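Local structure of cytokinin riboside 5'-monophosphate phosphoribohydrolase (5ZBL) at residues 156-159 with 163-166; 44-49 with 104-109; 35-40 with 180-185. The protein is an alpha/beta protein of the SLOG clan, built round a parallel, Rossmann-like beta sheet, and occurs here as an assembly of two copies. One frame throughout, in Å; residues are numbered along the deposited sequence.

Contact 1: 156-159 with 163-166; sequences EQMT and FIKR
The flat guanidinium of R166 has the methyl group of T159 on one face and the carboxylate of E156 at its edge. T159 CG2 sits over the centre of the plane, with R166 CZ as its closest atom at 3.5 Å, and the two side chains run at about a right angle. The first torsion of T159 selects this branch: chi1 of -54° sets CG2 anti to the backbone N and OG1 beside it. At the edge, R166 NH1 donates to E156 OE2 over 2.6 Å and R166 NH2 to E156 OE1 over 2.9 Å. This is an end-on, bidentate salt bridge: both oxygens are met on their syn side, and the two planes differ by only 12°. Two bonds therefore fix the guanidinium against rotation. R166 gets there because its chain bends at chi2 (74°) and again at chi3, folding the head group back over the helix. E156 OE1 is also held by Q160 NE2.

The other flat group, the F163 ring, meets Y27 of the second subunit edge-to-face. The backbone of F163 belongs to the loop between helix 149-160 and helix 166-169, for which K165 is the N-cap residue. F163 N donates to M158 O over 3.0 Å, a bond from the fifth residue on, which draws the chain back across the helix end. Inside the turn, I164 CD1 packs against M158 CB at 3.6 Å and against M158 SD at 3.8 Å, with the two chains oblique to each other. I164 reaches G116 of the second subunit as well, which places this turn at the dimer interface. The hydroxyl of T159 faces back into its own helix, where OG1 is hydrogen-bonded to L155 O, while I164 CB lies 4.1 Å from T159 OG1.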
ATOM      1  N   GLU A 156       2.586 -14.018  -6.325  1.00 42.68           N
ATOM      2  CA  GLU A 156       2.807 -15.456  -6.516  1.00 43.15           C
ATOM      3  C   GLU A 156       4.042 -15.860  -5.679  1.00 41.39           C
ATOM      4  O   GLU A 156       3.961 -16.786  -4.863  1.00 37.04           O
ATOM      5  CB  GLU A 156       2.960 -15.755  -8.012  1.00 43.23           C
ATOM      6  CG  GLU A 156       3.349 -17.168  -8.424  1.00 49.44           C
ATOM      7  CD  GLU A 156       2.450 -18.208  -7.801  1.00 58.52           C
ATOM      8  OE1 GLU A 156       2.974 -19.245  -7.291  1.00 60.14           O
ATOM      9  OE2 GLU A 156       1.223 -17.951  -7.778  1.00 55.70           O
ATOM     10  N   GLN A 157       5.143 -15.108  -5.814  1.00 37.90           N
ATOM     11  CA  GLN A 157       6.368 -15.393  -5.057  1.00 37.92           C
ATOM     12  C   GLN A 157       6.200 -15.255  -3.535  1.00 39.75           C
ATOM     13  O   GLN A 157       6.657 -16.108  -2.749  1.00 40.83           O
ATOM     14  CB  GLN A 157       7.542 -14.573  -5.574  1.00 37.45           C
ATOM     15  CG  GLN A 157       8.055 -15.068  -6.915  1.00 43.03           C
ATOM     16  CD  GLN A 157       9.382 -14.437  -7.347  1.00 49.72           C
ATOM     17  OE1 GLN A 157      10.255 -14.106  -6.523  1.00 55.17           O
ATOM     18  NE2 GLN A 157       9.547 -14.280  -8.658  1.00 45.98           N
ATOM     19  N   MET A 158       5.505 -14.215  -3.112  1.00 36.90           N
ATOM     20  CA  MET A 158       5.192 -14.085  -1.710  1.00 36.46           C
ATOM     21  C   MET A 158       4.381 -15.294  -1.180  1.00 35.76           C
ATOM     22  O   MET A 158       4.553 -15.675  -0.036  1.00 35.40           O
ATOM     23  CB  MET A 158       4.418 -12.808  -1.474  1.00 38.92           C
ATOM     24  CG  MET A 158       5.198 -11.530  -1.663  1.00 42.39           C
ATOM     25  SD  MET A 158       4.122 -10.072  -1.505  1.00 40.31           S
ATOM     26  CE  MET A 158       5.243  -9.053  -0.578  1.00 54.99           C
ATOM     27  N   THR A 159       3.479 -15.842  -1.999  1.00 34.80           N
ATOM     28  CA  THR A 159       2.696 -17.020  -1.660  1.00 40.32           C
ATOM     29  C   THR A 159       3.588 -18.269  -1.578  1.00 39.40           C
ATOM     30  O   THR A 159       3.443 -19.040  -0.685  1.00 37.70           O
ATOM     31  CB  THR A 159       1.562 -17.281  -2.707  1.00 45.58           C
ATOM     32  OG1 THR A 159       0.745 -16.107  -2.873  1.00 44.93           O
ATOM     33  CG2 THR A 159       0.669 -18.449  -2.269  1.00 45.35           C
ATOM     34  N   PHE A 163       4.413 -16.109   2.950  1.00 42.31           N
ATOM     35  CA  PHE A 163       3.934 -14.823   3.551  1.00 41.24           C
ATOM     36  C   PHE A 163       2.470 -14.406   3.277  1.00 43.03           C
ATOM     37  O   PHE A 163       1.947 -13.549   3.973  1.00 42.53           O
ATOM     38  CB  PHE A 163       4.899 -13.683   3.207  1.00 39.31           C
ATOM     39  CG  PHE A 163       6.248 -13.867   3.803  1.00 34.57           C
ATOM     40  CD1 PHE A 163       6.435 -13.673   5.163  1.00 32.18           C
ATOM     41  CD2 PHE A 163       7.333 -14.311   3.022  1.00 34.40           C
ATOM     42  CE1 PHE A 163       7.694 -13.896   5.745  1.00 32.51           C
ATOM     43  CE2 PHE A 163       8.590 -14.545   3.616  1.00 33.30           C
ATOM     44  CZ  PHE A 163       8.764 -14.349   4.973  1.00 30.27           C
ATOM     45  N   ILE A 164       1.845 -15.023   2.279  1.00 46.21           N
ATOM     46  CA  ILE A 164       0.422 -14.894   1.957  1.00 50.36           C
ATOM     47  C   ILE A 164      -0.174 -16.300   1.776  1.00 47.82           C
ATOM     48  O   ILE A 164       0.504 -17.210   1.323  1.00 44.08           O
ATOM     49  CB  ILE A 164       0.227 -14.122   0.628  1.00 52.80           C
ATOM     50  CG1 ILE A 164       0.930 -12.761   0.697  1.00 53.18           C
ATOM     51  CG2 ILE A 164      -1.263 -13.960   0.312  1.00 54.44           C
ATOM     52  CD1 ILE A 164       1.006 -12.053  -0.623  1.00 56.97           C
ATOM     53  N   LYS A 165      -1.440 -16.466   2.116  1.00 59.07           N
ATOM     54  CA  LYS A 165      -2.128 -17.754   1.932  1.00 67.64           C
ATOM     55  C   LYS A 165      -2.584 -17.871   0.477  1.00 66.52           C
ATOM     56  O   LYS A 165      -3.217 -16.958  -0.041  1.00 63.59           O
ATOM     57  CB  LYS A 165      -3.366 -17.842   2.830  1.00 74.63           C
ATOM     58  CG  LYS A 165      -3.125 -17.680   4.324  1.00 81.18           C
ATOM     59  CD  LYS A 165      -4.439 -17.348   5.055  1.00 93.54           C
ATOM     60  CE  LYS A 165      -4.254 -16.623   6.393  1.00 92.15           C
ATOM     61  NZ  LYS A 165      -3.749 -17.506   7.478  1.00 92.14           N
ATOM     62  N   ARG A 166      -2.299 -19.002  -0.165  1.00 74.15           N
ATOM     63  CA  ARG A 166      -2.771 -19.300  -1.544  1.00 70.18           C
ATOM     64  C   ARG A 166      -4.291 -19.167  -1.678  1.00 69.86           C
ATOM     65  O   ARG A 166      -4.803 -18.802  -2.740  1.00 77.19           O
ATOM     66  CB  ARG A 166      -2.300 -20.703  -1.954  1.00 74.43           C
ATOM     67  CG  ARG A 166      -2.811 -21.264  -3.276  1.00 75.25           C
ATOM     68  CD  ARG A 166      -2.155 -20.612  -4.466  1.00 75.26           C
ATOM     69  NE  ARG A 166      -0.726 -20.922  -4.521  1.00 73.42           N
ATOM     70  CZ  ARG A 166       0.158 -20.254  -5.257  1.00 68.69           C
ATOM     71  NH1 ARG A 166      -0.224 -19.223  -6.023  1.00 66.53           N
ATOM     72  NH2 ARG A 166       1.433 -20.596  -5.201  1.00 64.29           N
TER

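Contact 2: 44-49 with 104-109; sequences DLVYGG and AELGDG
V46 meets L106 where strand 44-47 of the Rossmann-like parallel sheet passes the C-terminal end of helix 96-106. The strand begins at D44, whose carboxylate OD1 accepts from E68 N and whose backbone bonds to Q11 and V13, at the start of strand 12-16. L45 next turns to the other side of the sheet, onto V58 and F62 of helix 53-64, so adjacent residues serve opposite layers. V46 is the residue that carries the contact: its CB points at the helix end, and its two methyls straddle L106 CB, with V46 CG1 and V46 CG2 each 4.0 Å from that atom. With CG1 anti to the backbone N (chi1 -179°) and CG2 anti to the carbonyl carbon, both methyls face L106, and V46 CG1 also approaches L106 CD1 at 4.1 Å. The two side chains cross at about a right angle.

Y47 again faces helix 53-64, touching M55 and A59, and G49 N stands over the centre of its ring, 3.3 Å above the plane. After the strand, G48 O accepts a hydrogen bond from R99 in helix 96-106, a second tie between these two elements. On the helix side, the carbonyls of both A104 and G107 accept from K137 NZ. Just past the last helical residue, L106, G107 N lies 4.4 Å from V46 CG2.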
ATOM      1  N   ASP A  44     -22.216   3.288 -10.710  1.00 38.82           N
ATOM      2  CA  ASP A  44     -21.572   4.580 -10.486  1.00 39.85           C
ATOM      3  C   ASP A  44     -20.180   4.546  -9.835  1.00 36.94           C
ATOM      4  O   ASP A  44     -19.744   3.536  -9.304  1.00 37.36           O
ATOM      5  CB  ASP A  44     -22.517   5.463  -9.678  1.00 46.86           C
ATOM      6  CG  ASP A  44     -23.786   5.826 -10.469  1.00 47.81           C
ATOM      7  OD1 ASP A  44     -23.683   6.156 -11.704  1.00 51.85           O
ATOM      8  OD2 ASP A  44     -24.863   5.754  -9.847  1.00 40.86           O
ATOM      9  N   LEU A  45     -19.513   5.689  -9.899  1.00 33.97           N
ATOM     10  CA  LEU A  45     -18.104   5.874  -9.501  1.00 31.89           C
ATOM     11  C   LEU A  45     -17.940   6.435  -8.086  1.00 29.30           C
ATOM     12  O   LEU A  45     -18.521   7.460  -7.726  1.00 29.86           O
ATOM     13  CB  LEU A  45     -17.397   6.827 -10.491  1.00 31.14           C
ATOM     14  CG  LEU A  45     -15.944   7.225 -10.192  1.00 34.64           C
ATOM     15  CD1 LEU A  45     -15.080   5.983 -10.045  1.00 36.62           C
ATOM     16  CD2 LEU A  45     -15.360   8.104 -11.269  1.00 32.73           C
ATOM     17  N   VAL A  46     -17.126   5.780  -7.293  1.00 27.89           N
ATOM     18  CA  VAL A  46     -16.613   6.383  -6.081  1.00 28.64           C
ATOM     19  C   VAL A  46     -15.120   6.423  -6.299  1.00 30.21           C
ATOM     20  O   VAL A  46     -14.518   5.389  -6.659  1.00 30.78           O
ATOM     21  CB  VAL A  46     -16.891   5.551  -4.852  1.00 28.65           C
ATOM     22  CG1 VAL A  46     -16.356   6.267  -3.629  1.00 29.79           C
ATOM     23  CG2 VAL A  46     -18.400   5.292  -4.712  1.00 32.38           C
ATOM     24  N   TYR A  47     -14.522   7.588  -6.092  1.00 30.14           N
ATOM     25  CA  TYR A  47     -13.060   7.736  -6.275  1.00 29.57           C
ATOM     26  C   TYR A  47     -12.536   8.863  -5.396  1.00 31.51           C
ATOM     27  O   TYR A  47     -13.291   9.484  -4.647  1.00 26.62           O
ATOM     28  CB  TYR A  47     -12.701   7.914  -7.758  1.00 29.75           C
ATOM     29  CG  TYR A  47     -12.757   9.348  -8.245  1.00 32.35           C
ATOM     30  CD1 TYR A  47     -13.870  10.147  -8.012  1.00 33.82           C
ATOM     31  CD2 TYR A  47     -11.712   9.901  -8.958  1.00 32.80           C
ATOM     32  CE1 TYR A  47     -13.913  11.454  -8.428  1.00 34.25           C
ATOM     33  CE2 TYR A  47     -11.757  11.213  -9.388  1.00 32.20           C
ATOM     34  CZ  TYR A  47     -12.843  11.994  -9.097  1.00 30.92           C
ATOM     35  OH  TYR A  47     -12.903  13.294  -9.539  1.00 33.53           O
ATOM     36  N   GLY A  48     -11.218   9.104  -5.458  1.00 35.78           N
ATOM     37  CA  GLY A  48     -10.569  10.011  -4.563  1.00 31.36           C
ATOM     38  C   GLY A  48     -10.713  11.483  -4.879  1.00 36.17           C
ATOM     39  O   GLY A  48     -10.048  12.290  -4.225  1.00 40.07           O
ATOM     40  N   GLY A  49     -11.541  11.861  -5.856  1.00 38.43           N
ATOM     41  CA  GLY A  49     -11.887  13.285  -6.119  1.00 41.63           C
ATOM     42  C   GLY A  49     -10.971  14.224  -6.940  1.00 41.86           C
ATOM     43  O   GLY A  49     -11.177  15.461  -6.985  1.00 36.08           O
ATOM     44  N   ALA A 104     -14.114   3.105   0.946  1.00 39.19           N
ATOM     45  CA  ALA A 104     -14.476   1.690   1.128  1.00 43.02           C
ATOM     46  C   ALA A 104     -15.954   1.549   1.452  1.00 44.04           C
ATOM     47  O   ALA A 104     -16.639   0.696   0.863  1.00 45.63           O
ATOM     48  CB  ALA A 104     -13.634   1.024   2.223  1.00 40.01           C
ATOM     49  N   GLU A 105     -16.442   2.356   2.398  1.00 44.18           N
ATOM     50  CA  GLU A 105     -17.850   2.241   2.823  1.00 43.71           C
ATOM     51  C   GLU A 105     -18.857   2.484   1.705  1.00 41.21           C
ATOM     52  O   GLU A 105     -19.894   1.816   1.668  1.00 41.72           O
ATOM     53  CB  GLU A 105     -18.172   3.179   3.966  1.00 45.69           C
ATOM     54  CG  GLU A 105     -17.696   2.674   5.317  1.00 53.46           C
ATOM     55  CD  GLU A 105     -17.541   3.777   6.370  1.00 59.32           C
ATOM     56  OE1 GLU A 105     -17.891   4.949   6.095  1.00 66.74           O
ATOM     57  OE2 GLU A 105     -17.054   3.468   7.487  1.00 70.20           O
ATOM     58  N   LEU A 106     -18.542   3.453   0.834  1.00 36.82           N
ATOM     59  CA  LEU A 106     -19.421   3.894  -0.245  1.00 39.65           C
ATOM     60  C   LEU A 106     -19.498   2.927  -1.427  1.00 40.03           C
ATOM     61  O   LEU A 106     -20.516   2.898  -2.111  1.00 45.96           O
ATOM     62  CB  LEU A 106     -19.000   5.275  -0.796  1.00 36.19           C
ATOM     63  CG  LEU A 106     -19.303   6.485   0.050  1.00 39.38           C
ATOM     64  CD1 LEU A 106     -18.600   7.753  -0.485  1.00 40.24           C
ATOM     65  CD2 LEU A 106     -20.816   6.674   0.200  1.00 42.63           C
ATOM     66  N   GLY A 107     -18.429   2.176  -1.673  1.00 41.27           N
ATOM     67  CA  GLY A 107     -18.351   1.288  -2.831  1.00 42.94           C
ATOM     68  C   GLY A 107     -18.778  -0.117  -2.500  1.00 40.48           C
ATOM     69  O   GLY A 107     -18.675  -0.562  -1.356  1.00 39.12           O
ATOM     70  N   ASP A 108     -19.272  -0.811  -3.516  1.00 38.92           N
ATOM     71  CA  ASP A 108     -19.698  -2.199  -3.363  1.00 37.48           C
ATOM     72  C   ASP A 108     -18.613  -3.113  -3.816  1.00 36.42           C
ATOM     73  O   ASP A 108     -18.716  -4.318  -3.649  1.00 33.85           O
ATOM     74  CB  ASP A 108     -21.004  -2.444  -4.111  1.00 41.04           C
ATOM     75  CG  ASP A 108     -22.192  -1.636  -3.501  1.00 46.61           C
ATOM     76  OD1 ASP A 108     -22.566  -1.891  -2.307  1.00 45.02           O
ATOM     77  OD2 ASP A 108     -22.706  -0.726  -4.209  1.00 42.93           O
ATOM     78  N   GLY A 109     -17.547  -2.524  -4.365  1.00 37.67           N
ATOM     79  CA  GLY A 109     -16.422  -3.256  -4.934  1.00 35.47           C
ATOM     80  C   GLY A 109     -15.320  -2.268  -5.308  1.00 32.59           C
ATOM     81  O   GLY A 109     -15.563  -1.057  -5.321  1.00 31.77           O
TER

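Contact 3: 35-40 with 180-185; sequences AKTAVD and ALLKAM
L182 projects a single methyl, CD1, between T37 and A38 on the neighbouring helix. The nearest approach is to T37 CG2 at 3.4 Å, tighter than usual for two carbons, and T37 CB lies 3.6 Å from L182 CD1. The same methyl sits 3.5 Å from A38 N and 3.9 Å from A38 CB, so it rests on the backbone between the two residues as much as on their side chains. The contact is van der Waals packing of one methyl on side-chain and backbone atoms.

Two torsions explain how the groups come together. T37 has CG2 anti to its backbone N, and with chi1 at -50° its hydroxyl lies beside that N, anti to the carbonyl carbon, where OG1 bonds to T33 O one turn back in helix 25-40. That bond holds the polar atom within its own helix and presents the methyl to L182. The leucine extends through chi2 of 161°, which carries CD1 forward to the other helix, and the two side chains meet obliquely.

The two segments, 140 residues apart in sequence, pack together on one face of the Rossmann-like alpha/beta/alpha fold. Helix 25-40 joins strand 12-16 to strand 44-47 in a beta-alpha-beta unit, whereas helix 178-186 follows strand 173-175, an outermost strand of the sheet, and ends the modelled helices. The nearest CA atoms of the two segments, those of A38 and L182, are 7.0 Å apart.

Further out, helix 25-40 leans on helix 53-64 beside it, while helix 178-186 rests on the sheet. A38 touches F62 of helix 53-64 and I43 in the loop after its own helix, and A35 packs on A61 and F62. Beside L182, L181 lies on A140 and Y142 of strand 139-142, and M185 reaches I173 of strand 173-175.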
ATOM      1  N   ALA A  35     -15.424   3.177 -17.778  1.00 34.15           N
ATOM      2  CA  ALA A  35     -16.500   4.068 -17.346  1.00 36.34           C
ATOM      3  C   ALA A  35     -17.842   3.866 -18.080  1.00 39.44           C
ATOM      4  O   ALA A  35     -18.905   3.838 -17.457  1.00 40.15           O
ATOM      5  CB  ALA A  35     -16.038   5.509 -17.522  1.00 36.37           C
ATOM      6  N   LYS A  36     -17.775   3.757 -19.409  1.00 41.80           N
ATOM      7  CA  LYS A  36     -18.977   3.567 -20.260  1.00 47.32           C
ATOM      8  C   LYS A  36     -19.708   2.238 -19.987  1.00 46.09           C
ATOM      9  O   LYS A  36     -20.944   2.199 -19.889  1.00 43.67           O
ATOM     10  CB  LYS A  36     -18.582   3.689 -21.761  1.00 50.68           C
ATOM     11  CG  LYS A  36     -19.687   3.469 -22.806  1.00 57.77           C
ATOM     12  CD  LYS A  36     -20.933   4.344 -22.595  1.00 63.13           C
ATOM     13  CE  LYS A  36     -21.715   4.619 -23.881  1.00 61.24           C
ATOM     14  NZ  LYS A  36     -22.293   5.992 -23.830  1.00 61.34           N
ATOM     15  N   THR A  37     -18.929   1.156 -19.914  1.00 43.27           N
ATOM     16  CA  THR A  37     -19.428  -0.164 -19.575  1.00 41.87           C
ATOM     17  C   THR A  37     -20.112  -0.128 -18.232  1.00 45.22           C
ATOM     18  O   THR A  37     -21.223  -0.668 -18.073  1.00 48.56           O
ATOM     19  CB  THR A  37     -18.267  -1.162 -19.501  1.00 45.82           C
ATOM     20  OG1 THR A  37     -17.500  -1.032 -20.688  1.00 44.49           O
ATOM     21  CG2 THR A  37     -18.744  -2.607 -19.375  1.00 48.75           C
ATOM     22  N   ALA A  38     -19.464   0.501 -17.255  1.00 41.03           N
ATOM     23  CA  ALA A  38     -20.044   0.536 -15.914  1.00 42.78           C
ATOM     24  C   ALA A  38     -21.365   1.295 -15.898  1.00 37.75           C
ATOM     25  O   ALA A  38     -22.336   0.807 -15.326  1.00 37.21           O
ATOM     26  CB  ALA A  38     -19.055   1.118 -14.892  1.00 45.93           C
ATOM     27  N   VAL A  39     -21.397   2.472 -16.528  1.00 37.76           N
ATOM     28  CA  VAL A  39     -22.616   3.299 -16.567  1.00 38.91           C
ATOM     29  C   VAL A  39     -23.709   2.553 -17.338  1.00 43.30           C
ATOM     30  O   VAL A  39     -24.849   2.470 -16.870  1.00 39.61           O
ATOM     31  CB  VAL A  39     -22.394   4.730 -17.146  1.00 40.58           C
ATOM     32  CG1 VAL A  39     -23.702   5.500 -17.219  1.00 40.59           C
ATOM     33  CG2 VAL A  39     -21.454   5.536 -16.267  1.00 39.78           C
ATOM     34  N   ASP A  40     -23.362   1.926 -18.454  1.00 42.97           N
ATOM     35  CA  ASP A  40     -24.355   1.126 -19.188  1.00 45.53           C
ATOM     36  C   ASP A  40     -24.983   0.032 -18.361  1.00 48.85           C
ATOM     37  O   ASP A  40     -26.088  -0.399 -18.677  1.00 57.88           O
ATOM     38  CB  ASP A  40     -23.744   0.474 -20.434  1.00 49.80           C
ATOM     39  CG  ASP A  40     -23.627   1.414 -21.599  1.00 52.52           C
ATOM     40  OD1 ASP A  40     -23.996   2.617 -21.476  1.00 57.86           O
ATOM     41  OD2 ASP A  40     -23.149   0.936 -22.655  1.00 59.22           O
ATOM     42  N   ALA A 180     -15.438  -8.100 -19.231  1.00 35.21           N
ATOM     43  CA  ALA A 180     -15.067  -9.255 -18.436  1.00 38.33           C
ATOM     44  C   ALA A 180     -14.806  -8.902 -16.950  1.00 41.77           C
ATOM     45  O   ALA A 180     -15.174  -9.671 -16.061  1.00 39.59           O
ATOM     46  CB  ALA A 180     -13.867  -9.941 -19.041  1.00 38.23           C
ATOM     47  N   LEU A 181     -14.209  -7.726 -16.718  1.00 41.06           N
ATOM     48  CA  LEU A 181     -13.933  -7.199 -15.398  1.00 40.75           C
ATOM     49  C   LEU A 181     -15.175  -6.888 -14.569  1.00 41.50           C
ATOM     50  O   LEU A 181     -15.249  -7.279 -13.389  1.00 40.96           O
ATOM     51  CB  LEU A 181     -13.099  -5.919 -15.502  1.00 43.68           C
ATOM     52  CG  LEU A 181     -12.565  -5.400 -14.132  1.00 44.34           C
ATOM     53  CD1 LEU A 181     -11.175  -4.812 -14.239  1.00 42.52           C
ATOM     54  CD2 LEU A 181     -13.490  -4.368 -13.532  1.00 47.00           C
ATOM     55  N   LEU A 182     -16.120  -6.149 -15.153  1.00 45.21           N
ATOM     56  CA  LEU A 182     -17.373  -5.807 -14.455  1.00 45.86           C
ATOM     57  C   LEU A 182     -18.255  -7.017 -14.299  1.00 44.71           C
ATOM     58  O   LEU A 182     -18.864  -7.205 -13.235  1.00 45.60           O
ATOM     59  CB  LEU A 182     -18.131  -4.707 -15.174  1.00 49.33           C
ATOM     60  CG  LEU A 182     -17.428  -3.344 -15.066  1.00 54.79           C
ATOM     61  CD1 LEU A 182     -17.906  -2.378 -16.139  1.00 54.85           C
ATOM     62  CD2 LEU A 182     -17.615  -2.745 -13.677  1.00 57.03           C
ATOM     63  N   LYS A 183     -18.315  -7.843 -15.339  1.00 41.48           N
ATOM     64  CA  LYS A 183     -19.079  -9.099 -15.272  1.00 44.41           C
ATOM     65  C   LYS A 183     -18.613  -9.966 -14.130  1.00 44.35           C
ATOM     66  O   LYS A 183     -19.426 -10.487 -13.379  1.00 46.27           O
ATOM     67  CB  LYS A 183     -18.985  -9.891 -16.570  1.00 45.45           C
ATOM     68  CG  LYS A 183     -19.779 -11.187 -16.578  1.00 48.00           C
ATOM     69  CD  LYS A 183     -20.168 -11.599 -17.991  1.00 49.96           C
ATOM     70  CE  LYS A 183     -21.237 -12.684 -17.972  1.00 56.87           C
ATOM     71  NZ  LYS A 183     -20.658 -14.042 -18.150  1.00 56.25           N
ATOM     72  N   ALA A 184     -17.299 -10.109 -13.988  1.00 44.07           N
ATOM     73  CA  ALA A 184     -16.754 -10.915 -12.897  1.00 43.95           C
ATOM     74  C   ALA A 184     -17.100 -10.334 -11.510  1.00 45.64           C
ATOM     75  O   ALA A 184     -17.337 -11.111 -10.588  1.00 44.01           O
ATOM     76  CB  ALA A 184     -15.248 -11.104 -13.058  1.00 43.79           C
ATOM     77  N   MET A 185     -17.091  -8.996 -11.376  1.00 43.84           N
ATOM     78  CA  MET A 185     -17.448  -8.302 -10.130  1.00 47.27           C
ATOM     79  C   MET A 185     -18.979  -8.423  -9.828  1.00 47.73           C
ATOM     80  O   MET A 185     -19.375  -8.490  -8.668  1.00 51.27           O
ATOM     81  CB  MET A 185     -17.023  -6.800 -10.169  1.00 46.70           C
ATOM     82  CG  MET A 185     -15.511  -6.502 -10.156  1.00 48.36           C
ATOM     83  SD  MET A 185     -15.079  -4.736 -10.321  1.00 41.58           S
ATOM     84  CE  MET A 185     -15.464  -4.244  -8.655  1.00 40.54           C
TER

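Helix 25-40 supplies the first half of contact 3, and strand 44-47, which follows it in the chain, opens contact 2. Residues 104-109 close contact 2, joining that strand to the end of helix 96-106. Contact 1 then opens and closes locally between 156 and 166, and residues 180-185 of helix 178-186, which follows the outermost strand 173-175, close contact 3 by returning to helix 25-40. Contacts 2 and 1 are in series, both nested in the loop of contact 3, and none cross. Contacts 2 and 3 touch where G109 C meets M185 CE at 3.9 Å, while contact 1, which lies at the subunit interface, is about 17 Å from contact 3 between nearest atoms.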